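Long-range contacts in putative peptidyl-arginine deiminase (Chlorobium tepidum, PDB 1XKN), which probably hydrolyses the guanidine group of agmatine or of arginine residues in proteins, acting as a deiminase: residues A[28-32]-A[328-333]; A[208-212]-A[281-285]; A[19-25]-A[90-95]; A[287-291]-A[336-342]. All coordinates share one frame; numbering follows the deposited sequence.

Contact 1 of 4, residues A[28-32]-A[328-333]; sequences SWPGK and SDLIWG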
loop_
_atom_site.group_PDB
_atom_site.type_symbol
_atom_site.label_atom_id
_atom_site.label_comp_id
_atom_site.label_asym_id
_atom_site.label_seq_id
_atom_site.Cartn_x
_atom_site.Cartn_y
_atom_site.Cartn_z
ATOM N N SER A 28 -5.221 -12.394 -12.935
ATOM C CA SER A 28 -4.826 -12.086 -11.566
ATOM C C SER A 28 -5.588 -12.957 -10.578
ATOM O O SER A 28 -5.081 -13.289 -9.509
ATOM C CB SER A 28 -5.085 -10.610 -11.259
ATOM O OG SER A 28 -4.255 -9.768 -12.038
ATOM N N TRP A 29 -6.809 -13.322 -10.949
ATOM C CA TRP A 29 -7.666 -14.162 -10.113
ATOM C C TRP A 29 -8.145 -15.319 -10.991
ATOM O O TRP A 29 -9.344 -15.491 -11.203
ATOM C CB TRP A 29 -8.862 -13.342 -9.626
ATOM C CG TRP A 29 -8.494 -12.190 -8.728
ATOM C CD1 TRP A 29 -8.309 -12.233 -7.376
ATOM C CD2 TRP A 29 -8.262 -10.826 -9.121
ATOM N NE1 TRP A 29 -7.979 -10.982 -6.901
ATOM C CE2 TRP A 29 -7.939 -10.103 -7.952
ATOM C CE3 TRP A 29 -8.293 -10.147 -10.348
ATOM C CZ2 TRP A 29 -7.651 -8.735 -7.968
ATOM C CZ3 TRP A 29 -8.006 -8.782 -10.367
ATOM C CH2 TRP A 29 -7.686 -8.093 -9.181
ATOM N N PRO A 30 -7.207 -16.149 -11.482
ATOM C CA PRO A 30 -7.540 -17.282 -12.352
ATOM C C PRO A 30 -8.637 -18.220 -11.865
ATOM O O PRO A 30 -8.497 -18.886 -10.843
ATOM C CB PRO A 30 -6.196 -17.988 -12.526
ATOM C CG PRO A 30 -5.506 -17.719 -11.231
ATOM C CD PRO A 30 -5.820 -16.255 -10.997
ATOM N N GLY A 31 -9.737 -18.256 -12.611
ATOM C CA GLY A 31 -10.842 -19.133 -12.267
ATOM C C GLY A 31 -11.813 -18.623 -11.221
ATOM O O GLY A 31 -12.754 -19.328 -10.858
ATOM N N LYS A 32 -11.598 -17.410 -10.727
ATOM C CA LYS A 32 -12.495 -16.856 -9.723
ATOM C C LYS A 32 -12.441 -15.332 -9.721
ATOM O O LYS A 32 -12.156 -14.708 -8.701
ATOM C CB LYS A 32 -12.136 -17.400 -8.337
ATOM C CG LYS A 32 -13.235 -17.197 -7.301
ATOM C CD LYS A 32 -12.958 -17.971 -6.017
ATOM C CE LYS A 32 -11.704 -17.469 -5.314
ATOM N NZ LYS A 32 -11.478 -18.173 -4.028
ATOM N N SER A 328 -11.557 -12.668 1.332
ATOM C CA SER A 328 -11.417 -14.096 1.075
ATOM C C SER A 328 -11.214 -14.382 -0.410
ATOM O O SER A 328 -10.474 -15.294 -0.778
ATOM C CB SER A 328 -12.651 -14.845 1.583
ATOM O OG SER A 328 -12.768 -14.731 2.991
ATOM N N ASP A 329 -11.878 -13.610 -1.264
ATOM C CA ASP A 329 -11.732 -13.800 -2.699
ATOM C C ASP A 329 -10.674 -12.877 -3.283
ATOM O O ASP A 329 -9.950 -13.258 -4.202
ATOM C CB ASP A 329 -13.061 -13.573 -3.420
ATOM C CG ASP A 329 -14.095 -14.625 -3.076
ATOM O OD1 ASP A 329 -13.799 -15.828 -3.243
ATOM O OD2 ASP A 329 -15.201 -14.244 -2.647
ATOM N N LEU A 330 -10.578 -11.661 -2.758
ATOM C CA LEU A 330 -9.588 -10.725 -3.271
ATOM C C LEU A 330 -8.175 -11.283 -3.140
ATOM O O LEU A 330 -7.367 -11.163 -4.062
ATOM C CB LEU A 330 -9.679 -9.389 -2.531
ATOM C CG LEU A 330 -8.690 -8.314 -2.995
ATOM C CD1 LEU A 330 -8.946 -7.974 -4.457
ATOM C CD2 LEU A 330 -8.835 -7.067 -2.123
ATOM N N ILE A 331 -7.890 -11.908 -2.000
ATOM C CA ILE A 331 -6.564 -12.456 -1.720
ATOM C C ILE A 331 -6.053 -13.503 -2.718
ATOM O O ILE A 331 -4.862 -13.818 -2.737
ATOM C CB ILE A 331 -6.503 -13.017 -0.267
ATOM C CG1 ILE A 331 -5.046 -13.170 0.176
ATOM C CG2 ILE A 331 -7.223 -14.347 -0.178
ATOM C CD1 ILE A 331 -4.253 -11.871 0.141
ATOM N N TRP A 332 -6.948 -14.040 -3.542
ATOM C CA TRP A 332 -6.553 -15.018 -4.555
ATOM C C TRP A 332 -5.674 -14.279 -5.567
ATOM O O TRP A 332 -4.926 -14.893 -6.326
ATOM C CB TRP A 332 -7.799 -15.604 -5.236
ATOM C CG TRP A 332 -7.539 -16.589 -6.357
ATOM C CD1 TRP A 332 -8.195 -16.647 -7.554
ATOM C CD2 TRP A 332 -6.583 -17.663 -6.373
ATOM N NE1 TRP A 332 -7.708 -17.684 -8.317
ATOM C CE2 TRP A 332 -6.720 -18.324 -7.618
ATOM C CE3 TRP A 332 -5.629 -18.130 -5.463
ATOM C CZ2 TRP A 332 -5.935 -19.426 -7.973
ATOM C CZ3 TRP A 332 -4.846 -19.230 -5.815
ATOM C CH2 TRP A 332 -5.006 -19.865 -7.063
ATOM N N GLY A 333 -5.769 -12.949 -5.557
ATOM C CA GLY A 333 -4.964 -12.124 -6.444
ATOM C C GLY A 333 -3.571 -11.933 -5.861
ATOM O O GLY A 333 -2.695 -11.336 -6.493
HETATM O O HOH W 1 -2.111 -11.950 -9.060
HETATM O O HOH W 2 -10.852 -14.735 -6.391
HETATM O O HOH W 3 -9.576 -17.285 -2.398
#
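Trp29 and Trp332 each send an indole N-H into the backbone of the opposite segment. Trp29 NE1 donates to Leu330 O at 2.9 Å, the oxygen lying in the indole plane. Gly333 N reaches Leu330 O from the same face of the carbonyl plane, so two donors grip this atom. The Trp29 side chain, CG anti to its carbonyl carbon (chi1 -64°), lies alongside Leu330 and touches Leu330 CD1 with CZ2 at 3.8 Å. Trp332 has CG anti to the backbone N (chi1 177°), which sends the indole toward the turn, and NE1 donates to Pro30 O at 2.9 Å. That bond is nearly straight, 164° at the hydrogen, although the donor stands above the carbonyl plane. The Pro30 ring meets this indole at a slant, its CG 3.7 Å from Trp332 CZ2. Lys32 bends at its third torsion and meets Asp329 nearly at a right angle; the salt bridge from Lys32 NZ to Asp329 OD1 is weak at 3.4 Å. Tyr277 packs edge-to-face with Trp332 and is a cation-pi partner of Lys32. A type II beta turn, Trp29 to Lys32, rests on the 3-10 turn 330-333, joining two connecting loops of an alpha/beta fold consistent with the pentein propeller.

Contact 2 of 4, residues A[208-212]-A[281-285]; sequences GIAGD and RLPAS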
loop_
_atom_site.group_PDB
_atom_site.type_symbol
_atom_site.label_atom_id
_atom_site.label_comp_id
_atom_site.label_asym_id
_atom_site.label_seq_id
_atom_site.Cartn_x
_atom_site.Cartn_y
_atom_site.Cartn_z
ATOM N N GLY A 208 9.583 -12.392 4.306
ATOM C CA GLY A 208 8.164 -12.093 4.388
ATOM C C GLY A 208 7.353 -13.326 4.745
ATOM O O GLY A 208 7.890 -14.278 5.316
ATOM N N ILE A 209 6.066 -13.320 4.399
ATOM C CA ILE A 209 5.181 -14.443 4.713
ATOM C C ILE A 209 5.014 -15.444 3.572
ATOM O O ILE A 209 5.446 -15.207 2.445
ATOM C CB ILE A 209 3.777 -13.956 5.138
ATOM C CG1 ILE A 209 3.077 -13.265 3.962
ATOM C CG2 ILE A 209 3.902 -13.006 6.325
ATOM C CD1 ILE A 209 1.649 -12.818 4.262
ATOM N N ALA A 210 4.370 -16.564 3.882
ATOM C CA ALA A 210 4.144 -17.628 2.911
ATOM C C ALA A 210 3.100 -17.296 1.851
ATOM O O ALA A 210 2.157 -16.540 2.099
ATOM C CB ALA A 210 3.745 -18.912 3.638
ATOM N N GLY A 211 3.281 -17.879 0.668
ATOM C CA GLY A 211 2.356 -17.677 -0.437
ATOM C C GLY A 211 2.455 -16.318 -1.103
ATOM O O GLY A 211 1.675 -15.996 -1.997
ATOM N N ASP A 212 3.434 -15.533 -0.671
ATOM C CA ASP A 212 3.657 -14.186 -1.181
ATOM C C ASP A 212 4.471 -14.167 -2.479
ATOM O O ASP A 212 5.603 -14.646 -2.517
ATOM C CB ASP A 212 4.341 -13.372 -0.077
ATOM C CG ASP A 212 4.717 -11.984 -0.517
ATOM O OD1 ASP A 212 3.984 -11.392 -1.339
ATOM O OD2 ASP A 212 5.740 -11.474 -0.010
ATOM N N ARG A 281 -1.269 -22.000 -0.600
ATOM C CA ARG A 281 -1.313 -21.077 0.529
ATOM C C ARG A 281 -1.355 -19.654 -0.031
ATOM O O ARG A 281 -0.576 -19.309 -0.922
ATOM C CB ARG A 281 -0.066 -21.273 1.405
ATOM C CG ARG A 281 -0.015 -20.423 2.676
ATOM C CD ARG A 281 -1.119 -20.817 3.645
ATOM N NE ARG A 281 -1.041 -20.120 4.931
ATOM C CZ ARG A 281 -0.238 -20.469 5.934
ATOM N NH1 ARG A 281 0.571 -21.512 5.816
ATOM N NH2 ARG A 281 -0.258 -19.783 7.069
ATOM N N LEU A 282 -2.280 -18.843 0.479
ATOM C CA LEU A 282 -2.429 -17.460 0.041
ATOM C C LEU A 282 -1.834 -16.535 1.107
ATOM O O LEU A 282 -1.893 -16.832 2.298
ATOM C CB LEU A 282 -3.907 -17.135 -0.190
ATOM C CG LEU A 282 -4.644 -18.116 -1.115
ATOM C CD1 LEU A 282 -6.053 -17.597 -1.401
ATOM C CD2 LEU A 282 -3.871 -18.289 -2.415
ATOM N N PRO A 283 -1.258 -15.397 0.688
ATOM C CA PRO A 283 -0.636 -14.424 1.596
ATOM C C PRO A 283 -1.585 -13.516 2.376
ATOM O O PRO A 283 -1.434 -12.295 2.377
ATOM C CB PRO A 283 0.283 -13.641 0.666
ATOM C CG PRO A 283 -0.524 -13.573 -0.592
ATOM C CD PRO A 283 -1.113 -14.973 -0.718
ATOM N N ALA A 284 -2.556 -14.121 3.052
ATOM C CA ALA A 284 -3.523 -13.369 3.844
ATOM C C ALA A 284 -2.839 -12.732 5.052
ATOM O O ALA A 284 -2.133 -13.407 5.802
ATOM C CB ALA A 284 -4.640 -14.295 4.310
ATOM N N SER A 285 -3.055 -11.435 5.244
ATOM C CA SER A 285 -2.451 -10.736 6.370
ATOM C C SER A 285 -3.192 -9.464 6.756
ATOM O O SER A 285 -3.546 -8.655 5.899
ATOM C CB SER A 285 -0.999 -10.384 6.058
ATOM O OG SER A 285 -0.440 -9.626 7.118
#
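Pro283 presses its ring against the Gly211 carbonyl of a type II beta turn, Ile209 to Asp212, while itself forming the centre of an inverse gamma turn. The contact is therefore turn against turn, without a direct hydrogen bond between the segments. The ring approaches with its CD foremost, 3.2 Å from Gly211 O, and CG follows at 3.6 Å from the same Gly211 O. Ile209, at the start of the turn, reaches Pro283 with its terminal methyl: CG1 sits between the backbone N and the carbonyl carbon (chi1 66°), and the extended second torsion pushes CD1 to 3.9 Å from Pro283 CB. The same methyl, Ile209 CD1, also meets Ser285 CB at 4.0 Å. Of the Asp212 side chain it is CB that meets the proline; the carboxylate bonds to Thr214 OG1 and Gly216 N. Arg281 touches with the base of its chain, CG lying 4.2 Å from Ala210 CB. Beyond that point the chain bends at its second torsion, and the guanidinium forms salt bridges with Asp240 and Glu241. Two CA-H...O contacts join the backbones directly, Gly211 CA to Arg281 O at 3.4 Å and Pro283 CA to Ala210 O at 3.5 Å.

Contact 3 of 4, residues A[19-25]-A[90-95]; sequences WLSWPHK and TNDAWC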
loop_
_atom_site.group_PDB
_atom_site.type_symbol
_atom_site.label_atom_id
_atom_site.label_comp_id
_atom_site.label_asym_id
_atom_site.label_seq_id
_atom_site.Cartn_x
_atom_site.Cartn_y
_atom_site.Cartn_z
ATOM N N TRP A 19 -6.360 6.534 -4.420
ATOM C CA TRP A 19 -6.403 6.026 -5.783
ATOM C C TRP A 19 -6.595 4.521 -5.843
ATOM O O TRP A 19 -6.114 3.783 -4.983
ATOM C CB TRP A 19 -5.121 6.382 -6.533
ATOM C CG TRP A 19 -5.085 7.800 -6.976
ATOM C CD1 TRP A 19 -4.780 8.889 -6.216
ATOM C CD2 TRP A 19 -5.437 8.297 -8.272
ATOM N NE1 TRP A 19 -4.925 10.039 -6.959
ATOM C CE2 TRP A 19 -5.329 9.702 -8.224
ATOM C CE3 TRP A 19 -5.842 7.689 -9.469
ATOM C CZ2 TRP A 19 -5.606 10.514 -9.327
ATOM C CZ3 TRP A 19 -6.119 8.498 -10.570
ATOM C CH2 TRP A 19 -6.000 9.896 -10.486
ATOM N N LEU A 20 -7.298 4.085 -6.883
ATOM C CA LEU A 20 -7.575 2.678 -7.134
ATOM C C LEU A 20 -7.474 2.434 -8.632
ATOM O O LEU A 20 -7.667 3.351 -9.431
ATOM C CB LEU A 20 -8.997 2.318 -6.698
ATOM C CG LEU A 20 -9.419 2.528 -5.246
ATOM C CD1 LEU A 20 -10.907 2.227 -5.113
ATOM C CD2 LEU A 20 -8.603 1.623 -4.340
ATOM N N SER A 21 -7.170 1.195 -9.001
ATOM C CA SER A 21 -7.100 0.791 -10.401
ATOM C C SER A 21 -8.128 -0.331 -10.494
ATOM O O SER A 21 -7.880 -1.445 -10.035
ATOM C CB SER A 21 -5.702 0.273 -10.765
ATOM O OG SER A 21 -4.752 1.324 -10.820
ATOM N N TRP A 22 -9.291 -0.020 -11.063
ATOM C CA TRP A 22 -10.375 -0.988 -11.190
ATOM C C TRP A 22 -9.888 -2.296 -11.807
ATOM O O TRP A 22 -9.159 -2.290 -12.798
ATOM C CB TRP A 22 -11.516 -0.396 -12.019
ATOM C CG TRP A 22 -12.824 -1.080 -11.772
ATOM C CD1 TRP A 22 -13.422 -2.025 -12.558
ATOM C CD2 TRP A 22 -13.660 -0.929 -10.619
ATOM N NE1 TRP A 22 -14.574 -2.474 -11.964
ATOM C CE2 TRP A 22 -14.746 -1.818 -10.772
ATOM C CE3 TRP A 22 -13.594 -0.129 -9.469
ATOM C CZ2 TRP A 22 -15.763 -1.934 -9.813
ATOM C CZ3 TRP A 22 -14.605 -0.243 -8.515
ATOM C CH2 TRP A 22 -15.675 -1.141 -8.696
ATOM N N PRO A 23 -10.296 -3.438 -11.229
ATOM C CA PRO A 23 -9.890 -4.761 -11.717
ATOM C C PRO A 23 -10.470 -5.192 -13.056
ATOM O O PRO A 23 -11.620 -4.900 -13.374
ATOM C CB PRO A 23 -10.337 -5.682 -10.592
ATOM C CG PRO A 23 -11.606 -5.036 -10.152
ATOM C CD PRO A 23 -11.205 -3.573 -10.075
ATOM N N HIS A 24 -9.659 -5.899 -13.837
ATOM C CA HIS A 24 -10.099 -6.403 -15.133
ATOM C C HIS A 24 -9.221 -7.549 -15.616
ATOM O O HIS A 24 -9.604 -8.287 -16.519
ATOM C CB HIS A 24 -10.107 -5.278 -16.177
ATOM C CG HIS A 24 -8.758 -4.684 -16.435
ATOM N ND1 HIS A 24 -8.244 -3.646 -15.688
ATOM C CD2 HIS A 24 -7.804 -5.003 -17.342
ATOM C CE1 HIS A 24 -7.032 -3.349 -16.125
ATOM N NE2 HIS A 24 -6.742 -4.157 -17.129
ATOM N N LYS A 25 -8.048 -7.699 -15.011
ATOM C CA LYS A 25 -7.127 -8.762 -15.400
ATOM C C LYS A 25 -7.575 -10.115 -14.840
ATOM O O LYS A 25 -7.301 -10.442 -13.685
ATOM C CB LYS A 25 -5.714 -8.435 -14.909
ATOM C CG LYS A 25 -4.638 -9.386 -15.418
ATOM C CD LYS A 25 -3.267 -8.994 -14.893
ATOM C CE LYS A 25 -2.192 -9.955 -15.384
ATOM N NZ LYS A 25 -0.858 -9.645 -14.810
ATOM N N THR A 90 -4.452 0.333 -17.337
ATOM C CA THR A 90 -3.705 -0.409 -16.335
ATOM C C THR A 90 -3.655 -1.864 -16.778
ATOM O O THR A 90 -4.504 -2.317 -17.550
ATOM C CB THR A 90 -4.385 -0.355 -14.944
ATOM O OG1 THR A 90 -5.617 -1.088 -14.977
ATOM C CG2 THR A 90 -4.671 1.086 -14.544
ATOM N N ASN A 91 -2.648 -2.586 -16.306
ATOM C CA ASN A 91 -2.515 -4.000 -16.630
ATOM C C ASN A 91 -3.053 -4.808 -15.460
ATOM O O ASN A 91 -3.717 -5.826 -15.656
ATOM C CB ASN A 91 -1.054 -4.367 -16.893
ATOM C CG ASN A 91 -0.473 -3.629 -18.083
ATOM O OD1 ASN A 91 0.343 -2.724 -17.927
ATOM N ND2 ASN A 91 -0.905 -4.008 -19.285
ATOM N N ASP A 92 -2.751 -4.350 -14.245
ATOM C CA ASP A 92 -3.224 -5.006 -13.025
ATOM C C ASP A 92 -3.853 -3.983 -12.084
ATOM O O ASP A 92 -3.847 -2.787 -12.371
ATOM C CB ASP A 92 -2.089 -5.760 -12.306
ATOM C CG ASP A 92 -0.941 -4.857 -11.878
ATOM O OD1 ASP A 92 -1.189 -3.764 -11.324
ATOM O OD2 ASP A 92 0.226 -5.262 -12.072
ATOM N N ALA A 93 -4.390 -4.446 -10.957
ATOM C CA ALA A 93 -5.049 -3.555 -10.002
ATOM C C ALA A 93 -4.201 -3.172 -8.786
ATOM O O ALA A 93 -4.707 -2.563 -7.851
ATOM C CB ALA A 93 -6.351 -4.191 -9.530
ATOM N N TRP A 94 -2.917 -3.509 -8.806
ATOM C CA TRP A 94 -2.035 -3.229 -7.676
ATOM C C TRP A 94 -1.533 -1.786 -7.646
ATOM O O TRP A 94 -0.333 -1.511 -7.787
ATOM C CB TRP A 94 -0.872 -4.217 -7.701
ATOM C CG TRP A 94 -1.345 -5.626 -7.947
ATOM C CD1 TRP A 94 -0.943 -6.461 -8.951
ATOM C CD2 TRP A 94 -2.337 -6.351 -7.200
ATOM N NE1 TRP A 94 -1.622 -7.654 -8.878
ATOM C CE2 TRP A 94 -2.482 -7.614 -7.814
ATOM C CE3 TRP A 94 -3.116 -6.053 -6.072
ATOM C CZ2 TRP A 94 -3.374 -8.582 -7.339
ATOM C CZ3 TRP A 94 -4.006 -7.020 -5.597
ATOM C CH2 TRP A 94 -4.126 -8.270 -6.234
ATOM N N CYS A 95 -2.474 -0.873 -7.433
ATOM C CA CYS A 95 -2.193 0.558 -7.395
ATOM C C CYS A 95 -1.145 0.934 -6.346
ATOM O O CYS A 95 -0.452 1.940 -6.486
ATOM C CB CYS A 95 -3.495 1.329 -7.141
ATOM S SG CYS A 95 -3.426 3.069 -7.631
HETATM O O HOH W 4 -6.726 -0.881 -7.238
HETATM O O HOH W 5 -8.059 -0.258 -14.200
HETATM O O HOH W 6 -6.658 -3.276 -12.985
#
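An unusually close approach brings the ring carbon His24 CE1 to 2.9 Å from Thr90 OG1, which lies at the edge of the imidazole. His24 holds CG between its backbone N and carbonyl carbon (chi1 62°), Thr90 sets OG1 in the equivalent place, and the two side chains cross obliquely. Two waters reinforce the junction: both donate to Trp22 O; one accepts from Thr90 OG1 at 2.7 Å, the other donates to it. A third water accepts from Ser21 N and lies 2.7 Å from Ala93 O, though other acceptors compete for its protons. Strands 15-21 and 83-87 belong to one mixed sheet, with strand 52-57 between them, and the contact lies where the polypeptide leaves the ends of the two strands. There Asp92 forms an Asx turn: its OD1 takes Trp94 N at 3.1 Å from above the carboxylate plane, and Trp94 occupies the N-cap position of helix 95-98. Asp92 OD2 is held by Tyr120 OH. Ala93 CB packs on Ser21 O at 3.2 Å, and Ser21 OG hydrogen-bonds to His98 and Asn56. Cys95 SG lies 3.9 Å from Trp19 CB. Lys25 runs out fully extended, its CD 3.3 Å from Asn91 O.

Contact 4 of 4, residues A[287-291]-A[336-342]; sequences ANFYI and AIHCVTH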
loop_
_atom_site.group_PDB
_atom_site.type_symbol
_atom_site.label_atom_id
_atom_site.label_comp_id
_atom_site.label_asym_id
_atom_site.label_seq_id
_atom_site.Cartn_x
_atom_site.Cartn_y
_atom_site.Cartn_z
ATOM N N ALA A 287 -1.929 -7.059 8.224
ATOM C CA ALA A 287 -1.028 -5.919 8.100
ATOM C C ALA A 287 -1.279 -5.184 6.788
ATOM O O ALA A 287 -0.833 -4.051 6.610
ATOM C CB ALA A 287 0.425 -6.377 8.166
ATOM N N ASN A 288 -1.987 -5.832 5.866
ATOM C CA ASN A 288 -2.269 -5.219 4.578
ATOM C C ASN A 288 -3.526 -4.348 4.652
ATOM O O ASN A 288 -4.404 -4.422 3.793
ATOM C CB ASN A 288 -2.422 -6.305 3.502
ATOM C CG ASN A 288 -2.005 -5.821 2.120
ATOM O OD1 ASN A 288 -0.831 -5.521 1.876
ATOM N ND2 ASN A 288 -2.965 -5.734 1.213
ATOM N N PHE A 289 -3.587 -3.519 5.690
ATOM C CA PHE A 289 -4.703 -2.606 5.907
ATOM C C PHE A 289 -4.369 -1.258 5.273
ATOM O O PHE A 289 -3.220 -0.998 4.915
ATOM C CB PHE A 289 -4.957 -2.419 7.413
ATOM C CG PHE A 289 -3.792 -1.819 8.171
ATOM C CD1 PHE A 289 -3.563 -0.444 8.161
ATOM C CD2 PHE A 289 -2.920 -2.633 8.888
ATOM C CE1 PHE A 289 -2.485 0.109 8.856
ATOM C CE2 PHE A 289 -1.838 -2.094 9.586
ATOM C CZ PHE A 289 -1.617 -0.719 9.569
ATOM N N TYR A 290 -5.376 -0.403 5.123
ATOM C CA TYR A 290 -5.154 0.916 4.549
ATOM C C TYR A 290 -5.694 1.986 5.486
ATOM O O TYR A 290 -6.824 1.883 5.973
ATOM C CB TYR A 290 -5.843 1.038 3.186
ATOM C CG TYR A 290 -5.732 2.423 2.583
ATOM C CD1 TYR A 290 -4.488 2.961 2.242
ATOM C CD2 TYR A 290 -6.867 3.198 2.351
ATOM C CE1 TYR A 290 -4.378 4.234 1.683
ATOM C CE2 TYR A 290 -6.769 4.478 1.793
ATOM C CZ TYR A 290 -5.526 4.984 1.461
ATOM O OH TYR A 290 -5.434 6.240 0.906
ATOM N N ILE A 291 -4.886 3.011 5.742
ATOM C CA ILE A 291 -5.302 4.106 6.609
ATOM C C ILE A 291 -5.890 5.218 5.741
ATOM O O ILE A 291 -5.204 5.749 4.872
ATOM C CB ILE A 291 -4.105 4.705 7.391
ATOM C CG1 ILE A 291 -3.378 3.611 8.177
ATOM C CG2 ILE A 291 -4.605 5.793 8.340
ATOM C CD1 ILE A 291 -1.972 4.021 8.610
ATOM N N ALA A 336 -4.116 -7.601 -0.978
ATOM C CA ALA A 336 -5.386 -7.178 -0.391
ATOM C C ALA A 336 -5.604 -5.659 -0.410
ATOM O O ALA A 336 -5.146 -4.975 -1.325
ATOM C CB ALA A 336 -5.503 -7.718 1.037
ATOM N N ILE A 337 -6.296 -5.135 0.601
ATOM C CA ILE A 337 -6.613 -3.707 0.658
ATOM C C ILE A 337 -5.443 -2.744 0.464
ATOM O O ILE A 337 -5.527 -1.828 -0.354
ATOM C CB ILE A 337 -7.331 -3.340 1.981
ATOM C CG1 ILE A 337 -8.522 -4.277 2.204
ATOM C CG2 ILE A 337 -7.827 -1.892 1.924
ATOM C CD1 ILE A 337 -9.561 -4.248 1.093
ATOM N N HIS A 338 -4.355 -2.929 1.205
ATOM C CA HIS A 338 -3.223 -2.018 1.048
ATOM C C HIS A 338 -2.635 -2.094 -0.355
ATOM O O HIS A 338 -2.224 -1.081 -0.925
ATOM C CB HIS A 338 -2.126 -2.309 2.077
ATOM C CG HIS A 338 -1.150 -1.185 2.238
ATOM N ND1 HIS A 338 0.169 -1.275 1.847
ATOM C CD2 HIS A 338 -1.317 0.072 2.709
ATOM C CE1 HIS A 338 0.771 -0.120 2.072
ATOM N NE2 HIS A 338 -0.109 0.714 2.594
ATOM N N CYS A 339 -2.611 -3.297 -0.920
ATOM C CA CYS A 339 -2.058 -3.511 -2.253
ATOM C C CYS A 339 -2.842 -2.843 -3.376
ATOM O O CYS A 339 -2.266 -2.467 -4.392
ATOM C CB CYS A 339 -1.960 -5.010 -2.547
ATOM S SG CYS A 339 -0.798 -5.914 -1.512
ATOM N N VAL A 340 -4.150 -2.689 -3.204
ATOM C CA VAL A 340 -4.961 -2.092 -4.262
ATOM C C VAL A 340 -5.235 -0.601 -4.096
ATOM O O VAL A 340 -5.987 -0.008 -4.870
ATOM C CB VAL A 340 -6.310 -2.844 -4.419
ATOM C CG1 VAL A 340 -6.043 -4.296 -4.769
ATOM C CG2 VAL A 340 -7.133 -2.741 -3.136
ATOM N N THR A 341 -4.605 0.010 -3.103
ATOM C CA THR A 341 -4.809 1.430 -2.840
ATOM C C THR A 341 -3.518 2.229 -2.833
ATOM O O THR A 341 -2.428 1.674 -2.746
ATOM C CB THR A 341 -5.436 1.631 -1.448
ATOM O OG1 THR A 341 -4.575 1.044 -0.458
ATOM C CG2 THR A 341 -6.796 0.969 -1.364
ATOM N N HIS A 342 -3.656 3.542 -2.963
ATOM C CA HIS A 342 -2.524 4.443 -2.840
ATOM C C HIS A 342 -3.076 5.801 -2.502
ATOM O O HIS A 342 -3.868 6.382 -3.246
ATOM C CB HIS A 342 -1.652 4.542 -4.090
ATOM C CG HIS A 342 -0.250 4.962 -3.781
ATOM N ND1 HIS A 342 0.047 6.144 -3.133
ATOM C CD2 HIS A 342 0.926 4.308 -3.927
ATOM C CE1 HIS A 342 1.345 6.194 -2.887
ATOM N NE2 HIS A 342 1.900 5.092 -3.357
#
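Asn288 O takes the backbone N-H of His338 at 3.0 Å, a direct backbone hydrogen bond between the segments, with an angle of 151° at the hydrogen and the donor well above the carbonyl plane. It ties an inverse gamma turn centred on Asn288 to the helical bend 337-339, which overlaps a type I beta turn from His338 to Thr341. Both segments are buried near the centre of the chain, in a fold consistent with the pentein alpha/beta propeller. The Asn288 side chain lies across His338 nearly at a right angle, the amide and imidazole planes 85° apart, and its CG is 3.5 Å from His338 CB. Carrying CG anti to the backbone N (chi1 -163°), His338 passes beside the Phe289 carbonyl, its CD2 3.1 Å from Phe289 O. The imidazole is fixed at both nitrogens, ND1 by Asp219 and NE2 by Glu11. Thr341 makes a CH-pi contact over one face of Tyr290: Thr341 CB stands 4.0 Å above the centroid of the Tyr290 ring, while Thr341 OG1 lies 3.3 Å from Tyr290 CD1. Arg96 bonds to that threonine hydroxyl, and Thr18 OG1 holds the tyrosine OH. At the near end of the tyrosine, Ile337 CG2 packs on Tyr290 CB at 3.8 Å.

In the fold
Contacts 3 and 4 are buried, whereas contacts 1 and 2 are only partly so and lie farther from the centre of the chain. The deep pair share a sheet: strand 15-21 lies antiparallel to strand 342-345, and Trp19 N probably hydrogen-bonds to His342 O. Waters carry much of the polar linkage in contact 3, while contact 4 combines one backbone bond with ring packing. Contact 1 relies on indole donors, a weak salt bridge and bridging waters; contact 2 has no direct hydrogen bond across it. Leu282 packs on Trp332 and Ile331, joining contacts 1 and 2, and Trp29 meets Pro23 and Trp94, joining contacts 1 and 3. Contacts 2 and 3 do not touch.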